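Local structure of metallocarboxypeptidase (Trypanosoma cruzi, 3DWC) at residues B[237-242]-B[248-253]. The protein probably acts as a metal-dependent carboxypeptidase that releases C-terminal amino acids of broad kind, other than proline, from peptides. Residues are numbered along the deposited sequence; the frame is centred on the assembly and turned at random.
Sequences HPFCGN and RITTKY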
# COMPACT_ATOMS: atom_id res chain seq x y z
N HIS B 237 -10.46 5.55 11.73
CA HIS B 237 -11.80 5.93 11.22
C HIS B 237 -12.24 4.96 10.13
O HIS B 237 -11.52 4.76 9.16
CB HIS B 237 -11.78 7.39 10.71
CG HIS B 237 -11.11 8.36 11.66
ND1 HIS B 237 -9.86 8.90 11.43
CD2 HIS B 237 -11.51 8.84 12.87
CE1 HIS B 237 -9.53 9.69 12.44
NE2 HIS B 237 -10.51 9.67 13.32
N PRO B 238 -13.39 4.27 10.30
CA PRO B 238 -13.85 3.42 9.20
C PRO B 238 -14.08 4.18 7.90
O PRO B 238 -14.63 5.27 7.91
CB PRO B 238 -15.18 2.85 9.72
CG PRO B 238 -15.57 3.72 10.80
CD PRO B 238 -14.29 4.15 11.45
N PHE B 239 -13.61 3.61 6.81
CA PHE B 239 -13.85 4.19 5.51
C PHE B 239 -13.82 3.05 4.51
O PHE B 239 -13.46 1.93 4.84
CB PHE B 239 -12.81 5.27 5.15
CG PHE B 239 -11.40 4.75 5.04
CD1 PHE B 239 -10.83 4.46 3.82
CD2 PHE B 239 -10.63 4.56 6.18
CE1 PHE B 239 -9.50 3.97 3.73
CE2 PHE B 239 -9.32 4.06 6.10
CZ PHE B 239 -8.78 3.76 4.87
N CYS B 240 -14.22 3.38 3.29
CA CYS B 240 -14.21 2.50 2.13
C CYS B 240 -13.27 3.17 1.14
O CYS B 240 -13.52 4.29 0.67
CB CYS B 240 -15.63 2.44 1.51
SG CYS B 240 -15.79 1.50 -0.03
N GLY B 241 -12.18 2.51 0.80
CA GLY B 241 -11.23 3.15 -0.09
C GLY B 241 -10.53 2.26 -1.08
O GLY B 241 -11.05 1.22 -1.46
N ASN B 242 -9.34 2.72 -1.51
CA ASN B 242 -8.62 2.14 -2.60
C ASN B 242 -9.38 2.21 -3.92
O ASN B 242 -10.02 3.21 -4.17
CB ASN B 242 -8.17 0.72 -2.26
CG ASN B 242 -6.87 0.38 -2.92
OD1 ASN B 242 -6.01 1.25 -3.08
ND2 ASN B 242 -6.70 -0.86 -3.30
N ARG B 248 -11.15 -1.66 -0.50
CA ARG B 248 -10.61 -1.94 0.80
C ARG B 248 -11.33 -1.05 1.83
O ARG B 248 -11.22 0.18 1.79
CB ARG B 248 -9.08 -1.68 0.83
CG ARG B 248 -8.34 -2.53 -0.20
CD ARG B 248 -6.85 -2.52 -0.01
NE ARG B 248 -6.20 -3.30 -1.07
CZ ARG B 248 -4.90 -3.46 -1.15
NH1 ARG B 248 -4.12 -2.90 -0.25
NH2 ARG B 248 -4.36 -4.10 -2.17
N ILE B 249 -12.06 -1.71 2.73
CA ILE B 249 -12.81 -1.08 3.77
C ILE B 249 -12.15 -1.36 5.13
O ILE B 249 -11.43 -2.32 5.29
CB ILE B 249 -14.27 -1.54 3.77
CG1 ILE B 249 -14.45 -2.98 4.22
CG2 ILE B 249 -14.89 -1.42 2.39
CD1 ILE B 249 -15.92 -3.22 4.55
N THR B 250 -12.39 -0.49 6.09
CA THR B 250 -11.86 -0.70 7.42
C THR B 250 -12.93 -0.47 8.49
O THR B 250 -14.05 0.00 8.22
CB THR B 250 -10.74 0.28 7.70
OG1 THR B 250 -11.29 1.58 7.70
CG2 THR B 250 -9.65 0.17 6.64
N THR B 251 -12.54 -0.81 9.72
CA THR B 251 -13.37 -0.65 10.89
C THR B 251 -12.44 -0.64 12.09
O THR B 251 -11.23 -0.68 11.99
CB THR B 251 -14.40 -1.80 11.03
OG1 THR B 251 -15.34 -1.47 12.05
CG2 THR B 251 -13.69 -3.13 11.43
N LYS B 252 -13.04 -0.62 13.25
CA LYS B 252 -12.29 -0.47 14.48
C LYS B 252 -13.12 -1.18 15.53
O LYS B 252 -14.34 -1.14 15.46
CB LYS B 252 -12.20 1.00 14.77
CG LYS B 252 -11.23 1.40 15.86
CD LYS B 252 -11.84 2.50 16.73
CE LYS B 252 -12.24 3.76 15.91
NZ LYS B 252 -12.90 4.86 16.77
N TYR B 253 -12.46 -1.89 16.44
CA TYR B 253 -13.14 -2.70 17.42
C TYR B 253 -12.83 -2.25 18.86
O TYR B 253 -11.70 -1.88 19.17
CB TYR B 253 -12.75 -4.15 17.27
CG TYR B 253 -12.96 -4.73 15.89
CD1 TYR B 253 -11.89 -4.90 15.03
CD2 TYR B 253 -14.19 -5.12 15.47
CE1 TYR B 253 -12.05 -5.41 13.79
CE2 TYR B 253 -14.38 -5.63 14.21
CZ TYR B 253 -13.29 -5.78 13.38
OH TYR B 253 -13.44 -6.30 12.12
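The beta hairpin of strands 240-241 and 246-251, beside the cobalt site of this M32 carboxypeptidase, is held by antiparallel backbone hydrogen bonds. Gly-241 and Arg-248 form the hydrogen-bonded pair, Gly-241 N to Arg-248 O at 2.7 Å and Arg-248 N to Gly-241 O at 3.0 Å. Further along, Thr-250 N reaches Phe-239 O at 2.9 Å, but the return bond uses a side chain: Phe-239 N donates to Thr-250 OG1 at 3.2 Å. With chi1 at 65°, OG1 sits between its own backbone N and carbonyl carbon, where it also meets Phe-239 CD2 obliquely at 3.4 Å. Thr-250 CG2 touches the same ring at CE2 (3.9 Å). Asn-242 runs alongside the extended Arg-248, its ND2 over one guanidinium face. Thr-250 OG1 is also hydrogen-bonded to Ser-235 OG and Asn-242 ND2 to Asp-246 O, while Arg-248 NE makes a salt bridge to Asp-246. On the other face of the hairpin, Cys-240 SG packs on Ile-249 CG2 at 3.9 Å. Strand 230-234 pairs in parallel with 246-251, helix 259-276 packs against Ile-249, Thr-251 and, through Glu-268, the predicted proton donor/acceptor, Cys-240, and helix 3-32 against Phe-239 and Arg-248, whose NH1 forms a salt bridge with Asp-29 of the second subunit.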